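Local coordinates for protein phenylalanine-4-hydroxylase (Colwellia psychrerythraea, PDB 2V28) that probably hydroxylates L-phenylalanine to L-tyrosine with molecular oxygen and tetrahydrobiopterin at a non-haem iron, as the first step of phenylalanine breakdown, at residues A[77-82]-A[100-105]; A[104-109]-A[117-122]. All coordinates share one frame; numbering follows the deposited sequence.

Contact 1 (A[77-82]-A[100-105])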
ATOM      1  N   TRP A  77     -15.048  14.390 -29.284  1.00 11.19           N
ATOM      2  CA  TRP A  77     -15.431  13.650 -28.086  1.00 11.68           C
ATOM      3  C   TRP A  77     -16.596  14.304 -27.366  1.00 12.07           C
ATOM      4  O   TRP A  77     -16.976  15.419 -27.686  1.00 12.28           O
ATOM      5  CB  TRP A  77     -14.202  13.509 -27.159  1.00 10.36           C
ATOM      6  CG  TRP A  77     -13.345  12.315 -27.497  1.00 10.57           C
ATOM      7  CD1 TRP A  77     -12.505  12.171 -28.585  1.00  9.93           C
ATOM      8  CD2 TRP A  77     -13.242  11.088 -26.750  1.00  9.10           C
ATOM      9  NE1 TRP A  77     -11.894  10.944 -28.549  1.00 10.46           N
ATOM     10  CE2 TRP A  77     -12.333  10.254 -27.441  1.00  8.78           C
ATOM     11  CE3 TRP A  77     -13.836  10.616 -25.565  1.00 10.86           C
ATOM     12  CZ2 TRP A  77     -11.999   8.966 -26.988  1.00  9.75           C
ATOM     13  CZ3 TRP A  77     -13.507   9.324 -25.111  1.00  9.50           C
ATOM     14  CH2 TRP A  77     -12.594   8.520 -25.818  1.00  9.15           C
ATOM     15  N   GLU A  78     -17.179  13.600 -26.401  0.50 12.61           N
ATOM     16  CA  GLU A  78     -18.239  14.154 -25.567  0.50 13.03           C
ATOM     17  C   GLU A  78     -18.240  13.466 -24.208  0.50 13.30           C
ATOM     18  O   GLU A  78     -17.744  12.349 -24.076  0.50 13.20           O
ATOM     19  CB  GLU A  78     -19.621  14.045 -26.247  0.50 12.94           C
ATOM     20  CG  GLU A  78     -20.269  12.674 -26.182  0.50 13.89           C
ATOM     21  CD  GLU A  78     -21.566  12.564 -26.979  0.50 14.30           C
ATOM     22  OE1 GLU A  78     -21.751  11.506 -27.625  0.50 16.25           O
ATOM     23  OE2 GLU A  78     -22.396  13.504 -26.950  0.50 12.12           O
ATOM     24  N   CYS A  79     -18.746  14.162 -23.196  1.00 13.75           N
ATOM     25  CA  CYS A  79     -18.937  13.572 -21.887  1.00 15.57           C
ATOM     26  C   CYS A  79     -20.233  12.783 -21.998  1.00 16.33           C
ATOM     27  O   CYS A  79     -21.163  13.191 -22.708  1.00 16.24           O
ATOM     28  CB  CYS A  79     -19.066  14.634 -20.823  1.00 15.96           C
ATOM     29  SG  CYS A  79     -17.517  15.435 -20.476  1.00 18.05           S
ATOM     30  N   TYR A  80     -20.270  11.645 -21.335  1.00 16.59           N
ATOM     31  CA  TYR A  80     -21.411  10.763 -21.416  1.00 17.76           C
ATOM     32  C   TYR A  80     -21.791  10.353 -19.991  1.00 18.00           C
ATOM     33  O   TYR A  80     -21.041   9.652 -19.314  1.00 17.12           O
ATOM     34  CB  TYR A  80     -21.066   9.558 -22.298  1.00 17.71           C
ATOM     35  CG  TYR A  80     -22.281   8.758 -22.731  1.00 19.63           C
ATOM     36  CD1 TYR A  80     -23.016   9.143 -23.842  1.00 21.42           C
ATOM     37  CD2 TYR A  80     -22.697   7.623 -22.029  1.00 20.61           C
ATOM     38  CE1 TYR A  80     -24.147   8.420 -24.249  1.00 21.35           C
ATOM     39  CE2 TYR A  80     -23.826   6.887 -22.436  1.00 20.14           C
ATOM     40  CZ  TYR A  80     -24.536   7.304 -23.552  1.00 20.19           C
ATOM     41  OH  TYR A  80     -25.658   6.626 -23.980  1.00 22.06           O
ATOM     42  N   PRO A  81     -22.959  10.811 -19.516  1.00 18.65           N
ATOM     43  CA  PRO A  81     -23.319  10.581 -18.110  1.00 19.57           C
ATOM     44  C   PRO A  81     -23.611   9.094 -17.892  1.00 20.16           C
ATOM     45  O   PRO A  81     -24.235   8.457 -18.735  1.00 20.91           O
ATOM     46  CB  PRO A  81     -24.592  11.411 -17.935  1.00 19.85           C
ATOM     47  CG  PRO A  81     -25.233  11.373 -19.319  1.00 19.95           C
ATOM     48  CD  PRO A  81     -24.032  11.496 -20.262  1.00 19.32           C
ATOM     49  N   VAL A  82     -23.125   8.528 -16.797  1.00 21.14           N
ATOM     50  CA  VAL A  82     -23.295   7.096 -16.567  1.00 21.42           C
ATOM     51  C   VAL A  82     -23.504   6.939 -15.072  1.00 22.63           C
ATOM     52  O   VAL A  82     -23.281   7.890 -14.333  1.00 22.60           O
ATOM     53  CB  VAL A  82     -22.054   6.252 -17.036  1.00 21.45           C
ATOM     54  CG1 VAL A  82     -21.931   6.210 -18.544  1.00 19.27           C
ATOM     55  CG2 VAL A  82     -20.748   6.761 -16.390  1.00 20.22           C
ATOM     56  N   PHE A 100     -16.895   9.763 -23.419  1.00 14.32           N
ATOM     57  CA  PHE A 100     -16.191   9.646 -22.177  1.00 15.10           C
ATOM     58  C   PHE A 100     -17.171   9.576 -20.999  1.00 15.21           C
ATOM     59  O   PHE A 100     -17.946  10.512 -20.771  1.00 15.09           O
ATOM     60  CB  PHE A 100     -15.168  10.763 -21.998  1.00 15.37           C
ATOM     61  CG  PHE A 100     -14.320  10.565 -20.784  1.00 17.43           C
ATOM     62  CD1 PHE A 100     -13.319   9.602 -20.787  1.00 18.20           C
ATOM     63  CD2 PHE A 100     -14.564  11.293 -19.614  1.00 19.50           C
ATOM     64  CE1 PHE A 100     -12.557   9.378 -19.658  1.00 19.89           C
ATOM     65  CE2 PHE A 100     -13.800  11.075 -18.475  1.00 20.58           C
ATOM     66  CZ  PHE A 100     -12.795  10.107 -18.506  1.00 19.25           C
ATOM     67  N   PRO A 101     -17.155   8.442 -20.270  1.00 15.27           N
ATOM     68  CA  PRO A 101     -18.092   8.191 -19.184  1.00 15.37           C
ATOM     69  C   PRO A 101     -17.810   9.065 -17.985  1.00 16.17           C
ATOM     70  O   PRO A 101     -16.663   9.105 -17.497  1.00 14.55           O
ATOM     71  CB  PRO A 101     -17.816   6.734 -18.807  1.00 15.94           C
ATOM     72  CG  PRO A 101     -16.995   6.180 -19.844  1.00 14.74           C
ATOM     73  CD  PRO A 101     -16.262   7.291 -20.488  1.00 15.40           C
ATOM     74  N   VAL A 102     -18.840   9.764 -17.517  1.00 15.54           N
ATOM     75  CA  VAL A 102     -18.717  10.563 -16.317  1.00 15.90           C
ATOM     76  C   VAL A 102     -19.884  10.250 -15.372  1.00 16.55           C
ATOM     77  O   VAL A 102     -21.063  10.409 -15.735  1.00 15.92           O
ATOM     78  CB  VAL A 102     -18.674  12.077 -16.606  1.00 14.84           C
ATOM     79  CG1 VAL A 102     -18.570  12.859 -15.266  1.00 16.93           C
ATOM     80  CG2 VAL A 102     -17.503  12.413 -17.538  1.00 15.52           C
ATOM     81  N   ALA A 103     -19.536   9.787 -14.175  1.00 17.60           N
ATOM     82  CA  ALA A 103     -20.518   9.622 -13.116  1.00 18.47           C
ATOM     83  C   ALA A 103     -20.745  11.007 -12.537  1.00 18.74           C
ATOM     84  O   ALA A 103     -19.799  11.738 -12.247  1.00 19.05           O
ATOM     85  CB  ALA A 103     -20.009   8.651 -12.044  1.00 18.62           C
ATOM     86  N   THR A 104     -22.007  11.374 -12.386  1.00 18.57           N
ATOM     87  CA  THR A 104     -22.342  12.705 -11.921  1.00 18.55           C
ATOM     88  C   THR A 104     -22.605  12.784 -10.403  1.00 17.54           C
ATOM     89  O   THR A 104     -23.743  12.872  -9.920  1.00 16.83           O
ATOM     90  CB  THR A 104     -23.493  13.264 -12.745  1.00 18.74           C
ATOM     91  OG1 THR A 104     -24.625  12.410 -12.572  1.00 20.48           O
ATOM     92  CG2 THR A 104     -23.104  13.293 -14.222  1.00 18.19           C
ATOM     93  N   PHE A 105     -21.513  12.724  -9.658  1.00 16.44           N
ATOM     94  CA  PHE A 105     -21.536  12.941  -8.235  1.00 16.46           C
ATOM     95  C   PHE A 105     -20.203  13.570  -7.852  1.00 16.52           C
ATOM     96  O   PHE A 105     -19.245  13.487  -8.616  1.00 16.31           O
ATOM     97  CB  PHE A 105     -21.784  11.613  -7.457  1.00 15.81           C
ATOM     98  CG  PHE A 105     -20.622  10.636  -7.468  1.00 16.25           C
ATOM     99  CD1 PHE A 105     -20.537   9.631  -8.442  1.00 17.09           C
ATOM    100  CD2 PHE A 105     -19.626  10.692  -6.481  1.00 17.18           C
ATOM    101  CE1 PHE A 105     -19.476   8.728  -8.457  1.00 16.71           C
ATOM    102  CE2 PHE A 105     -18.562   9.797  -6.496  1.00 16.95           C
ATOM    103  CZ  PHE A 105     -18.486   8.804  -7.472  1.00 15.67           C
TER
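Phe100 pairs with Cys79, and its backbone N and O both bond to strand 78-82. Its N-H runs to Glu78 O at 2.8 Å, almost straight at 172°, while its own O takes the N-H of Tyr80 at 2.6 Å. Two residues on, Val102 repeats the pattern: Val102 N gives to Tyr80 O, and Val82 N gives to Val102 O at 3.0 Å. Strands 78-82 and 99-103 therefore run parallel, with side chains alternating between the face of Cys79, Phe100, Pro81 and Val102 and that of Tyr80 and Pro101.

Phe100 CB lies at the edge of the Trp77 indole, 3.8 Å from Trp77 CE3, and also packs 3.7 Å from Glu78 O. CG stands anti to the backbone N (chi1 -173°), which carries the ring away from strand 78-82; Trp77 CZ3 lies off the ring's edge, near its plane, and beyond the sheet the side chain reaches Leu95, Leu131, Glu123 and His127, an iron ligand of this enzyme, though this chain holds no iron. On the other face Val82 and Pro101 lie side by side, Val82 CG2 resting 3.8 Å from Pro101 CB.

With helix 88-96 connecting the two strands, this is a beta-alpha-beta unit, whose second strand sends an aromatic ring to the edge of the hydroxylase iron site.

Contact 2 (A[104-109]-A[117-122])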
ATOM      1  N   THR A 104     -22.007  11.374 -12.386  1.00 18.57           N
ATOM      2  CA  THR A 104     -22.342  12.705 -11.921  1.00 18.55           C
ATOM      3  C   THR A 104     -22.605  12.784 -10.403  1.00 17.54           C
ATOM      4  O   THR A 104     -23.743  12.872  -9.920  1.00 16.83           O
ATOM      5  CB  THR A 104     -23.493  13.264 -12.745  1.00 18.74           C
ATOM      6  OG1 THR A 104     -24.625  12.410 -12.572  1.00 20.48           O
ATOM      7  CG2 THR A 104     -23.104  13.293 -14.222  1.00 18.19           C
ATOM      8  N   PHE A 105     -21.513  12.724  -9.658  1.00 16.44           N
ATOM      9  CA  PHE A 105     -21.536  12.941  -8.235  1.00 16.46           C
ATOM     10  C   PHE A 105     -20.203  13.570  -7.852  1.00 16.52           C
ATOM     11  O   PHE A 105     -19.245  13.487  -8.616  1.00 16.31           O
ATOM     12  CB  PHE A 105     -21.784  11.613  -7.457  1.00 15.81           C
ATOM     13  CG  PHE A 105     -20.622  10.636  -7.468  1.00 16.25           C
ATOM     14  CD1 PHE A 105     -20.537   9.631  -8.442  1.00 17.09           C
ATOM     15  CD2 PHE A 105     -19.626  10.692  -6.481  1.00 17.18           C
ATOM     16  CE1 PHE A 105     -19.476   8.728  -8.457  1.00 16.71           C
ATOM     17  CE2 PHE A 105     -18.562   9.797  -6.496  1.00 16.95           C
ATOM     18  CZ  PHE A 105     -18.486   8.804  -7.472  1.00 15.67           C
ATOM     19  N   ILE A 106     -20.167  14.172  -6.666  1.00 16.86           N
ATOM     20  CA  ILE A 106     -18.945  14.687  -6.066  1.00 16.98           C
ATOM     21  C   ILE A 106     -18.765  14.073  -4.669  1.00 17.32           C
ATOM     22  O   ILE A 106     -19.733  13.723  -3.977  1.00 17.19           O
ATOM     23  CB  ILE A 106     -18.932  16.241  -6.029  1.00 16.58           C
ATOM     24  CG1 ILE A 106     -17.520  16.802  -5.803  1.00 16.14           C
ATOM     25  CG2 ILE A 106     -19.922  16.771  -4.981  1.00 16.45           C
ATOM     26  CD1 ILE A 106     -17.201  18.046  -6.602  1.00 17.28           C
ATOM     27  N   ARG A 107     -17.513  13.926  -4.274  1.00 17.71           N
ATOM     28  CA  ARG A 107     -17.136  13.263  -3.030  1.00 18.52           C
ATOM     29  C   ARG A 107     -17.679  14.023  -1.818  1.00 19.29           C
ATOM     30  O   ARG A 107     -17.998  15.181  -1.922  1.00 19.28           O
ATOM     31  CB  ARG A 107     -15.614  13.176  -2.938  1.00 17.49           C
ATOM     32  CG  ARG A 107     -14.936  14.547  -2.824  1.00 18.32           C
ATOM     33  CD  ARG A 107     -13.435  14.440  -3.004  1.00 16.55           C
ATOM     34  NE  ARG A 107     -13.105  14.140  -4.392  1.00 16.85           N
ATOM     35  CZ  ARG A 107     -11.875  14.165  -4.893  1.00 16.07           C
ATOM     36  NH1 ARG A 107     -10.840  14.468  -4.127  1.00 11.46           N
ATOM     37  NH2 ARG A 107     -11.690  13.866  -6.158  1.00 18.04           N
ATOM     38  N   SER A 108     -17.790  13.346  -0.676  1.00 21.16           N
ATOM     39  CA  SER A 108     -18.202  13.991   0.582  1.00 22.82           C
ATOM     40  C   SER A 108     -17.053  14.825   1.122  1.00 23.27           C
ATOM     41  O   SER A 108     -15.921  14.612   0.720  1.00 22.76           O
ATOM     42  CB  SER A 108     -18.552  12.919   1.608  1.00 22.66           C
ATOM     43  OG  SER A 108     -17.466  12.014   1.773  1.00 26.34           O
ATOM     44  N   ARG A 109     -17.327  15.758   2.040  1.00 24.61           N
ATOM     45  CA  ARG A 109     -16.248  16.456   2.757  1.00 25.60           C
ATOM     46  C   ARG A 109     -15.273  15.483   3.389  1.00 26.09           C
ATOM     47  O   ARG A 109     -14.063  15.696   3.337  1.00 26.00           O
ATOM     48  CB  ARG A 109     -16.777  17.335   3.897  1.00 26.10           C
ATOM     49  CG  ARG A 109     -17.551  18.550   3.467  1.00 28.32           C
ATOM     50  CD  ARG A 109     -16.647  19.711   3.136  1.00 29.81           C
ATOM     51  NE  ARG A 109     -17.458  20.777   2.569  1.00 31.11           N
ATOM     52  CZ  ARG A 109     -16.993  21.945   2.152  1.00 30.31           C
ATOM     53  NH1 ARG A 109     -15.696  22.208   2.221  1.00 29.47           N
ATOM     54  NH2 ARG A 109     -17.844  22.840   1.656  1.00 31.05           N
ATOM     55  N   GLU A 117     -13.724   5.674  -5.666  1.00 28.34           N
ATOM     56  CA  GLU A 117     -14.559   6.051  -6.815  1.00 28.07           C
ATOM     57  C   GLU A 117     -14.095   7.324  -7.546  1.00 27.06           C
ATOM     58  O   GLU A 117     -13.868   8.363  -6.924  1.00 27.61           O
ATOM     59  CB  GLU A 117     -16.014   6.246  -6.362  1.00 28.50           C
ATOM     60  CG  GLU A 117     -16.622   5.096  -5.537  1.00 30.67           C
ATOM     61  CD  GLU A 117     -16.441   5.233  -4.015  1.00 32.37           C
ATOM     62  OE1 GLU A 117     -15.565   5.994  -3.556  1.00 32.43           O
ATOM     63  OE2 GLU A 117     -17.189   4.549  -3.270  1.00 34.06           O
ATOM     64  N   PRO A 118     -13.924   7.252  -8.873  1.00 25.92           N
ATOM     65  CA  PRO A 118     -13.768   8.524  -9.606  1.00 24.47           C
ATOM     66  C   PRO A 118     -15.022   9.414  -9.561  1.00 22.31           C
ATOM     67  O   PRO A 118     -16.027   9.109 -10.207  1.00 23.15           O
ATOM     68  CB  PRO A 118     -13.473   8.076 -11.047  1.00 24.51           C
ATOM     69  CG  PRO A 118     -13.951   6.663 -11.140  1.00 26.33           C
ATOM     70  CD  PRO A 118     -13.776   6.076  -9.752  1.00 26.57           C
ATOM     71  N   ASP A 119     -14.964  10.516  -8.823  1.00 19.21           N
ATOM     72  CA  ASP A 119     -16.091  11.442  -8.810  1.00 16.75           C
ATOM     73  C   ASP A 119     -15.949  12.440  -9.972  1.00 15.80           C
ATOM     74  O   ASP A 119     -15.014  12.332 -10.790  1.00 15.48           O
ATOM     75  CB  ASP A 119     -16.262  12.129  -7.434  1.00 15.65           C
ATOM     76  CG  ASP A 119     -15.189  13.186  -7.160  1.00 15.61           C
ATOM     77  OD1 ASP A 119     -15.322  13.929  -6.170  1.00 14.83           O
ATOM     78  OD2 ASP A 119     -14.229  13.285  -7.942  1.00 15.14           O
ATOM     79  N   ILE A 120     -16.864  13.405 -10.042  1.00 14.68           N
ATOM     80  CA  ILE A 120     -16.873  14.387 -11.141  1.00 13.98           C
ATOM     81  C   ILE A 120     -15.600  15.264 -11.191  1.00 14.16           C
ATOM     82  O   ILE A 120     -15.159  15.672 -12.277  1.00 13.84           O
ATOM     83  CB  ILE A 120     -18.173  15.220 -11.124  1.00 14.25           C
ATOM     84  CG1 ILE A 120     -18.441  15.845 -12.503  1.00 15.24           C
ATOM     85  CG2 ILE A 120     -18.154  16.273  -9.968  1.00 11.89           C
ATOM     86  CD1 ILE A 120     -19.899  15.930 -12.855  1.00 16.26           C
ATOM     87  N   PHE A 121     -14.996  15.558 -10.037  1.00 12.96           N
ATOM     88  CA  PHE A 121     -13.748  16.323 -10.087  1.00 13.34           C
ATOM     89  C   PHE A 121     -12.640  15.458 -10.663  1.00 13.20           C
ATOM     90  O   PHE A 121     -11.938  15.900 -11.560  1.00 12.65           O
ATOM     91  CB  PHE A 121     -13.365  16.933  -8.751  1.00 13.28           C
ATOM     92  CG  PHE A 121     -12.076  17.709  -8.793  1.00 14.47           C
ATOM     93  CD1 PHE A 121     -12.065  19.061  -9.161  1.00 11.90           C
ATOM     94  CD2 PHE A 121     -10.873  17.084  -8.458  1.00 11.42           C
ATOM     95  CE1 PHE A 121     -10.858  19.765  -9.192  1.00 11.34           C
ATOM     96  CE2 PHE A 121      -9.666  17.780  -8.481  1.00 11.06           C
ATOM     97  CZ  PHE A 121      -9.665  19.111  -8.862  1.00 12.53           C
ATOM     98  N   HIS A 122     -12.514  14.220 -10.177  1.00 13.32           N
ATOM     99  CA  HIS A 122     -11.545  13.256 -10.740  1.00 13.97           C
ATOM    100  C   HIS A 122     -11.685  13.156 -12.291  1.00 13.89           C
ATOM    101  O   HIS A 122     -10.714  13.275 -13.055  1.00 12.70           O
ATOM    102  CB  HIS A 122     -11.755  11.886 -10.064  1.00 14.74           C
ATOM    103  CG  HIS A 122     -10.854  10.810 -10.578  1.00 17.36           C
ATOM    104  ND1 HIS A 122      -9.616  10.550 -10.027  1.00 20.50           N
ATOM    105  CD2 HIS A 122     -11.006   9.928 -11.592  1.00 17.97           C
ATOM    106  CE1 HIS A 122      -9.038   9.567 -10.691  1.00 19.90           C
ATOM    107  NE2 HIS A 122      -9.858   9.175 -11.650  1.00 22.05           N
TER
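Asp119 and Arg107 meet because chi1 of Asp119 (73°) and of Arg107 (65°) puts each CG between its own backbone N and carbonyl carbon; a further bend at chi3 of Arg107 swings the guanidinium over to the carboxylate. Arg107 grips side-on in a salt bridge, NE giving to Asp119 OD1 at 2.8 Å and NH2 to Asp119 OD2 at 3.2 Å, both oxygens lying close to the guanidinium plane but met from above the carboxylate plane. Asp119 OD1 also accepts the backbone N-H of Arg107 on its anti lone pair, at 2.9 Å. Asp119 OD2 in turn takes the N-H of His122 at 3.0 Å, the capping bond of Asp119, the N-cap residue of helix 120-127. Each oxygen thus holds two donors, which fixes the carboxylate's rotation and would probably favour its charged form.

Phe105 lays one ring face over Asp119 CA, a CH-pi contact 4.1 Å from the centroid, while Phe105 CZ meets Glu117 CB at the ring's edge. Beside it, Ile120 N bonds to Phe105 O at 2.8 Å.

The polypeptide from 104 to 109 leaves strand 99-103 and passes the start of helix 120-127, which carries His122, a ligand of the iron absent here; helix 22-39 packs against Ile106 and Arg107.

Contacts 1 and 2 are both largely buried and follow one another along the chain, sharing Thr104 and Phe105 as strand 99-103 gives way to irregular chain. They touch where Val102 and Ala103 of 100-105 pack on Ile120. Their chemistry differs with their place: 77-82 with 100-105 is joined by repeating backbone bonds and apolar side chains, whereas 104-109 with 117-122, lacking a strand partner, is joined chiefly by a charged side-chain pair, whose aspartate also caps helix 120-127, with one backbone-to-backbone bond. The surface comes in at Pro81 in contact 1 and at Pro118 in contact 2. Both reach the iron site, the first through Phe100 beside His127, the second through His122 itself.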